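Local coordinates for shikimate 5-dehydrogenase (PDB 4XIJ), which probably catalyses the reversible NADP-dependent reduction of 3-dehydroshikimate to shikimate, the fourth of seven steps of the chorismate pathway, at residues Q30-L33 with A34-A38; E50-A53 with E54-P57; W227-P230 with L231-A234. All blocks are in the same frame, centred on the assembly; numbering follows the deposited sequence. Where two conformers were deposited one is given.

Interaction 1: Q30-L33 with A34-A38; sequences QLHL and AAYRA
ND1 of His32 and OH of Tyr36 share a hydrogen bond of 2.8 Å across one turn of helix 28-38, the helix of the beta-alpha-beta unit that links strands 15-20 and 45-50 in the presumed substrate-binding domain. The phenol oxygen comes to the edge of the imidazole, near its plane, and either group could supply the proton. Both side chains leave the helix with CG anti to the carbonyl carbon, and for Tyr36 (chi1 -57°) this swings the ring back along the helix to reach the residue four places earlier. The two rings are strongly inclined to one another, at 76°, and form neither a stack nor an edge-to-face pair. CB of His32 instead makes an off-centre CH-pi contact, 4.2 Å from the centroid of the Tyr36 ring.

The carbonyl oxygen of His32 serves the same residue twice. It accepts the backbone N-H of Tyr36, with His32 O to Tyr36 N at 2.8 Å, and it lies 3.1 Å above the plane of the phenol ring, offset toward the rim. At its other ring nitrogen, NE2, His32 is bonded to OE1 of Gln256 on helix 246-261; Phe260 of the same helix and Tyr46 of strand 45-50 meet the imidazole ring. Bonds at both ring nitrogens probably fix the rotation of the imidazole.

One residue further on, Leu33 and Arg37 repeat the spacing on the more exposed side. CD2 of Leu33 approaches CD2 of Tyr36 at 4.2 Å. The Arg37 chain, extended from CG to NE, brings its guanidinium flat against the leucine: CB of Leu33 sits 4.1 Å above the guanidinium plane, over its centre, while CD1 of Leu33 lies 4.0 Å from NH2 of Arg37.

Interaction 2: E50-A53 with E54-P57; sequences ECTA and EQLP
Gln55 folds back over Thr52, and its side chain meets that residue at every step. CB lies 3.5 Å from OG1 of Thr52, and the next carbon comes closer, with Gln55 CG 3.1 Å from Thr52 OG1. CD passes the same hydroxyl more loosely, after which the chain, extended beyond CG, delivers OE1 to the backbone. There Gln55 OE1 accepts from Thr52 N at 2.9 Å in an almost straight bond (N-H...O 168°), the donor tilted somewhat from the plane of the amide carbonyl.

Thr52 answers in the reverse direction. Its chi1 of 68° sets OG1 between the backbone N and the carbonyl carbon, where it accepts from Gln55 N at 3.0 Å. Thr52 O adds weak bonds from the backbone N atoms of Gln55 and Leu56.

On the buried side, SG of Cys51 packs against Leu56, 3.8 Å from its CB, and both residues lean on Leu19 of strand 15-20.

The reciprocal exchange, threonine hydroxyl to glutamine N-H and glutamine carbonyl to threonine N-H, is that of a capping box, here leading from strand 45-50 into helix 56-61.

Interaction 3: W227-P230 with L231-A234; sequences WPTP and LAQA
With a chi1 of 58°, Thr229 holds OG1 between its own backbone N and carbonyl carbon, facing the first turn of helix 230-237, while Gln233 (chi1 -71°) sends its extended chain back toward Pro228. Thr229 caps the N terminus of a helix in the C-terminal Rossmann-like domain, between strands 218-221 and 241-243 of its parallel sheet, and Gln233, in the first turn, ties back to the loop ahead of it. As the N-cap residue, Thr229 accepts through OG1 from Ala232 N at 3.0 Å, satisfying an amide that has no earlier helical carbonyl to bond. The same hydroxyl is hydrogen-bonded to OD2 of Asp221, at the end of strand 218-221, and so the cap is fastened to the sheet.

The backbone of Thr229 takes part as well, its O accepting from Gln233 N at 2.8 Å. The side-chain amide of Gln233 then reaches past this carbonyl to the preceding one. Gln233 NE2 donates to Pro228 O at 3.1 Å, approaching from above the carbonyl plane, 46° out of it and away from a lone-pair direction. Along the way CG of Gln233 touches CG of Pro228 at 3.7 Å, the two side chains crossing at about a right angle.

Trp227 enters from the other end of the segment, through a cis peptide bond to Pro228. Its indole plane has Pro228 CB, Thr229 N and the methyl of Ala232 all on the same face, the methyl above the CZ2-CH2 side of the benzo ring, off its centre. Ala232 is thus held among the tryptophan, Pro228 and the capping hydroxyl, and it also meets Ala242 of strand 241-243. Its CB is 3.4 Å from Thr229 OG1 and 3.5 Å from CH2 of Trp227.

From the N terminus the three contacts follow in series; none nests or crosses, and each joins residues three to five apart. Interaction 1 spans successive turns of helix 28-38, closing no loop. The chain then runs through strand 45-50, an outer strand of the mixed sheet, to interaction 2, about 25 Å away between centres, where it turns into helix 56-61. Interaction 3 comes much later, opening helix 230-237 beside the parallel sheet of the second domain; its centre is about 36 Å from that of interaction 2, on the opposite side of the chain's centre. Helix 246-261, which follows soon after residues 227-234, returns to the first domain and packs against residues 30-38.

Interaction 1: Q30-L33 with A34-A38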
loop_
_atom_site.group_PDB
_atom_site.type_symbol
_atom_site.label_atom_id
_atom_site.label_comp_id
_atom_site.label_asym_id
_atom_site.label_seq_id
_atom_site.Cartn_x
_atom_site.Cartn_y
_atom_site.Cartn_z
ATOM N N GLN A 30 -8.235 -12.004 6.893
ATOM C CA GLN A 30 -9.028 -12.682 5.883
ATOM C C GLN A 30 -8.203 -13.134 4.711
ATOM O O GLN A 30 -8.355 -14.275 4.240
ATOM C CB GLN A 30 -10.159 -11.752 5.363
ATOM C CG GLN A 30 -11.243 -11.433 6.351
ATOM C CD GLN A 30 -11.006 -10.056 6.966
ATOM O OE1 GLN A 30 -9.954 -9.813 7.591
ATOM N NE2 GLN A 30 -11.982 -9.138 6.797
ATOM N N LEU A 31 -7.406 -12.227 4.158
ATOM C CA LEU A 31 -6.639 -12.574 2.967
ATOM C C LEU A 31 -5.560 -13.607 3.276
ATOM O O LEU A 31 -5.335 -14.529 2.480
ATOM C CB LEU A 31 -6.010 -11.319 2.359
ATOM C CG LEU A 31 -7.032 -10.342 1.741
ATOM C CD1 LEU A 31 -6.376 -8.978 1.510
ATOM C CD2 LEU A 31 -7.589 -10.856 0.455
ATOM N N HIS A 32 -4.939 -13.499 4.448
ATOM C CA HIS A 32 -3.939 -14.491 4.833
ATOM C C HIS A 32 -4.558 -15.840 5.141
ATOM O O HIS A 32 -4.040 -16.863 4.680
ATOM C CB HIS A 32 -3.089 -14.015 6.022
ATOM C CG HIS A 32 -1.981 -13.060 5.642
ATOM N ND1 HIS A 32 -0.660 -13.448 5.560
ATOM C CD2 HIS A 32 -2.011 -11.752 5.272
ATOM C CE1 HIS A 32 0.080 -12.424 5.163
ATOM N NE2 HIS A 32 -0.718 -11.371 4.998
ATOM N N LEU A 33 -5.646 -15.894 5.906
ATOM C CA LEU A 33 -6.221 -17.240 6.166
ATOM C C LEU A 33 -6.743 -17.870 4.873
ATOM O O LEU A 33 -6.590 -19.092 4.694
ATOM C CB LEU A 33 -7.340 -17.198 7.221
ATOM C CG LEU A 33 -6.809 -16.903 8.637
ATOM C CD1 LEU A 33 -8.032 -16.699 9.573
ATOM C CD2 LEU A 33 -5.891 -17.992 9.184
ATOM N N ALA A 34 -7.338 -17.082 3.977
ATOM C CA ALA A 34 -7.742 -17.637 2.685
ATOM C C ALA A 34 -6.536 -18.218 1.948
ATOM O O ALA A 34 -6.617 -19.307 1.366
ATOM C CB ALA A 34 -8.396 -16.576 1.837
ATOM N N ALA A 35 -5.410 -17.519 1.992
ATOM C CA ALA A 35 -4.206 -18.028 1.354
ATOM C C ALA A 35 -3.653 -19.275 2.017
ATOM O O ALA A 35 -3.345 -20.244 1.320
ATOM C CB ALA A 35 -3.128 -16.939 1.352
ATOM N N TYR A 36 -3.579 -19.272 3.348
ATOM C CA TYR A 36 -3.004 -20.421 4.016
ATOM C C TYR A 36 -3.837 -21.668 3.775
ATOM O O TYR A 36 -3.280 -22.744 3.561
ATOM C CB TYR A 36 -2.863 -20.206 5.536
ATOM C CG TYR A 36 -2.029 -18.987 5.953
ATOM C CD1 TYR A 36 -1.154 -18.315 5.058
ATOM C CD2 TYR A 36 -2.174 -18.440 7.247
ATOM C CE1 TYR A 36 -0.459 -17.168 5.499
ATOM C CE2 TYR A 36 -1.462 -17.338 7.676
ATOM C CZ TYR A 36 -0.629 -16.699 6.791
ATOM O OH TYR A 36 0.010 -15.580 7.221
ATOM N N ARG A 37 -5.155 -21.532 3.761
ATOM C CA ARG A 37 -6.009 -22.692 3.492
ATOM C C ARG A 37 -5.782 -23.216 2.051
ATOM O O ARG A 37 -5.623 -24.424 1.845
ATOM C CB ARG A 37 -7.475 -22.290 3.724
ATOM C CG ARG A 37 -7.763 -22.100 5.184
ATOM C CD ARG A 37 -9.080 -21.347 5.468
ATOM N NE ARG A 37 -9.148 -21.081 6.897
ATOM C CZ ARG A 37 -10.033 -20.285 7.493
ATOM N NH1 ARG A 37 -10.995 -19.666 6.808
ATOM N NH2 ARG A 37 -9.975 -20.105 8.816
ATOM N N ALA A 38 -5.671 -22.305 1.077
ATOM C CA ALA A 38 -5.402 -22.698 -0.301
ATOM C C ALA A 38 -4.016 -23.355 -0.476
ATOM O O ALA A 38 -3.838 -24.236 -1.332
ATOM C CB ALA A 38 -5.540 -21.485 -1.218
#

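Interaction 2: E50-A53 with E54-P57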
loop_
_atom_site.group_PDB
_atom_site.type_symbol
_atom_site.label_atom_id
_atom_site.label_comp_id
_atom_site.label_asym_id
_atom_site.label_seq_id
_atom_site.Cartn_x
_atom_site.Cartn_y
_atom_site.Cartn_z
ATOM N N GLU A 50 -4.553 -5.356 18.860
ATOM C CA GLU A 50 -4.561 -3.911 19.011
ATOM C C GLU A 50 -3.217 -3.503 19.610
ATOM O O GLU A 50 -2.741 -4.101 20.592
ATOM C CB GLU A 50 -5.735 -3.450 19.895
ATOM C CG GLU A 50 -5.941 -1.937 19.845
ATOM C CD GLU A 50 -7.128 -1.440 20.655
ATOM O OE1 GLU A 50 -7.815 -2.269 21.304
ATOM O OE2 GLU A 50 -7.333 -0.198 20.657
ATOM N N CYS A 51 -2.578 -2.510 18.997
ATOM C CA CYS A 51 -1.177 -2.186 19.299
ATOM C C CYS A 51 -0.885 -0.752 18.895
ATOM O O CYS A 51 -1.111 -0.396 17.736
ATOM C CB CYS A 51 -0.220 -3.116 18.538
ATOM S SG CYS A 51 1.465 -3.021 19.078
ATOM N N THR A 52 -0.439 0.082 19.844
ATOM C CA THR A 52 0.016 1.439 19.520
ATOM C C THR A 52 1.448 1.411 18.982
ATOM O O THR A 52 2.115 0.361 19.050
ATOM C CB THR A 52 -0.026 2.338 20.746
ATOM O OG1 THR A 52 0.980 1.858 21.655
ATOM C CG2 THR A 52 -1.457 2.331 21.367
ATOM N N ALA A 53 1.916 2.542 18.436
ATOM C CA ALA A 53 3.322 2.635 18.006
ATOM C C ALA A 53 4.264 2.341 19.178
ATOM O O ALA A 53 5.271 1.635 19.051
ATOM C CB ALA A 53 3.631 4.001 17.423
ATOM N N GLU A 54 3.905 2.888 20.326
ATOM C CA GLU A 54 4.717 2.766 21.506
ATOM C C GLU A 54 4.779 1.328 21.999
ATOM O O GLU A 54 5.832 0.879 22.495
ATOM C CB GLU A 54 4.169 3.716 22.560
ATOM C CG GLU A 54 4.371 5.157 22.068
ATOM C CD GLU A 54 3.247 5.800 21.180
ATOM O OE1 GLU A 54 2.239 5.186 20.733
ATOM O OE2 GLU A 54 3.404 7.019 20.935
ATOM N N GLN A 55 3.675 0.588 21.851
ATOM C CA GLN A 55 3.657 -0.802 22.306
ATOM C C GLN A 55 4.366 -1.785 21.389
ATOM O O GLN A 55 4.733 -2.882 21.818
ATOM C CB GLN A 55 2.207 -1.288 22.443
ATOM C CG GLN A 55 1.438 -0.574 23.592
ATOM C CD GLN A 55 -0.036 -0.898 23.558
ATOM O OE1 GLN A 55 -0.618 -1.083 22.487
ATOM N NE2 GLN A 55 -0.651 -0.953 24.718
ATOM N N LEU A 56 4.513 -1.430 20.110
ATOM C CA LEU A 56 4.945 -2.438 19.146
ATOM C C LEU A 56 6.320 -3.084 19.423
ATOM O O LEU A 56 6.413 -4.307 19.357
ATOM C CB LEU A 56 4.858 -1.847 17.733
ATOM C CG LEU A 56 5.243 -2.760 16.562
ATOM C CD1 LEU A 56 4.436 -2.342 15.291
ATOM C CD2 LEU A 56 6.776 -2.747 16.256
ATOM N N PRO A 57 7.365 -2.306 19.733
ATOM C CA PRO A 57 8.651 -2.981 19.926
ATOM C C PRO A 57 8.606 -4.022 21.056
ATOM O O PRO A 57 9.126 -5.155 20.895
ATOM C CB PRO A 57 9.618 -1.798 20.206
ATOM C CG PRO A 57 8.954 -0.618 19.506
ATOM C CD PRO A 57 7.499 -0.823 19.780
HETATM O O HOH W 1 0.627 5.173 18.616
#

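Interaction 3: W227-P230 with L231-A234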
loop_
_atom_site.group_PDB
_atom_site.type_symbol
_atom_site.label_atom_id
_atom_site.label_comp_id
_atom_site.label_asym_id
_atom_site.label_seq_id
_atom_site.Cartn_x
_atom_site.Cartn_y
_atom_site.Cartn_z
ATOM N N TRP A 227 -18.377 1.867 -4.696
ATOM C CA TRP A 227 -17.731 1.826 -6.011
ATOM C C TRP A 227 -18.818 1.722 -7.071
ATOM O O TRP A 227 -19.743 0.956 -6.901
ATOM C CB TRP A 227 -16.767 0.637 -6.116
ATOM C CG TRP A 227 -15.907 0.709 -7.338
ATOM C CD1 TRP A 227 -16.055 -0.003 -8.493
ATOM C CD2 TRP A 227 -14.805 1.582 -7.542
ATOM N NE1 TRP A 227 -15.088 0.356 -9.398
ATOM C CE2 TRP A 227 -14.308 1.334 -8.835
ATOM C CE3 TRP A 227 -14.178 2.545 -6.746
ATOM C CZ2 TRP A 227 -13.193 2.014 -9.348
ATOM C CZ3 TRP A 227 -13.092 3.230 -7.261
ATOM C CH2 TRP A 227 -12.612 2.957 -8.547
ATOM N N PRO A 228 -18.699 2.452 -8.180
ATOM C CA PRO A 228 -17.599 3.380 -8.512
ATOM C C PRO A 228 -17.741 4.716 -7.811
ATOM O O PRO A 228 -18.847 5.266 -7.663
ATOM C CB PRO A 228 -17.747 3.565 -10.028
ATOM C CG PRO A 228 -19.267 3.335 -10.281
ATOM C CD PRO A 228 -19.654 2.260 -9.293
ATOM N N THR A 229 -16.618 5.247 -7.358
ATOM C CA THR A 229 -16.582 6.597 -6.813
ATOM C C THR A 229 -16.920 7.641 -7.885
ATOM O O THR A 229 -16.859 7.359 -9.105
ATOM C CB THR A 229 -15.182 6.896 -6.271
ATOM O OG1 THR A 229 -14.250 6.735 -7.348
ATOM C CG2 THR A 229 -14.822 5.949 -5.099
ATOM N N PRO A 230 -17.260 8.873 -7.452
ATOM C CA PRO A 230 -17.416 9.949 -8.447
ATOM C C PRO A 230 -16.204 10.115 -9.362
ATOM O O PRO A 230 -16.361 10.304 -10.601
ATOM C CB PRO A 230 -17.624 11.202 -7.574
ATOM C CG PRO A 230 -18.393 10.653 -6.417
ATOM C CD PRO A 230 -17.754 9.279 -6.125
ATOM N N LEU A 231 -15.010 10.033 -8.780
ATOM C CA LEU A 231 -13.786 10.086 -9.577
ATOM C C LEU A 231 -13.769 8.971 -10.642
ATOM O O LEU A 231 -13.553 9.233 -11.840
ATOM C CB LEU A 231 -12.572 9.954 -8.649
ATOM C CG LEU A 231 -11.202 9.846 -9.337
ATOM C CD1 LEU A 231 -10.933 11.053 -10.278
ATOM C CD2 LEU A 231 -10.110 9.745 -8.250
ATOM N N ALA A 232 -14.036 7.733 -10.218
ATOM C CA ALA A 232 -14.023 6.614 -11.163
ATOM C C ALA A 232 -15.050 6.805 -12.247
ATOM O O ALA A 232 -14.800 6.455 -13.401
ATOM C CB ALA A 232 -14.277 5.319 -10.434
ATOM N N GLN A 233 -16.226 7.308 -11.867
ATOM C CA GLN A 233 -17.285 7.480 -12.847
ATOM C C GLN A 233 -16.879 8.480 -13.925
ATOM O O GLN A 233 -17.135 8.294 -15.114
ATOM C CB GLN A 233 -18.571 7.942 -12.178
ATOM C CG GLN A 233 -19.220 6.866 -11.337
ATOM C CD GLN A 233 -20.437 7.430 -10.607
ATOM O OE1 GLN A 233 -21.384 7.939 -11.242
ATOM N NE2 GLN A 233 -20.403 7.396 -9.289
ATOM N N ALA A 234 -16.254 9.557 -13.499
ATOM C CA ALA A 234 -15.815 10.557 -14.461
ATOM C C ALA A 234 -14.739 10.014 -15.388
ATOM O O ALA A 234 -14.781 10.243 -16.598
ATOM C CB ALA A 234 -15.309 11.785 -13.746
#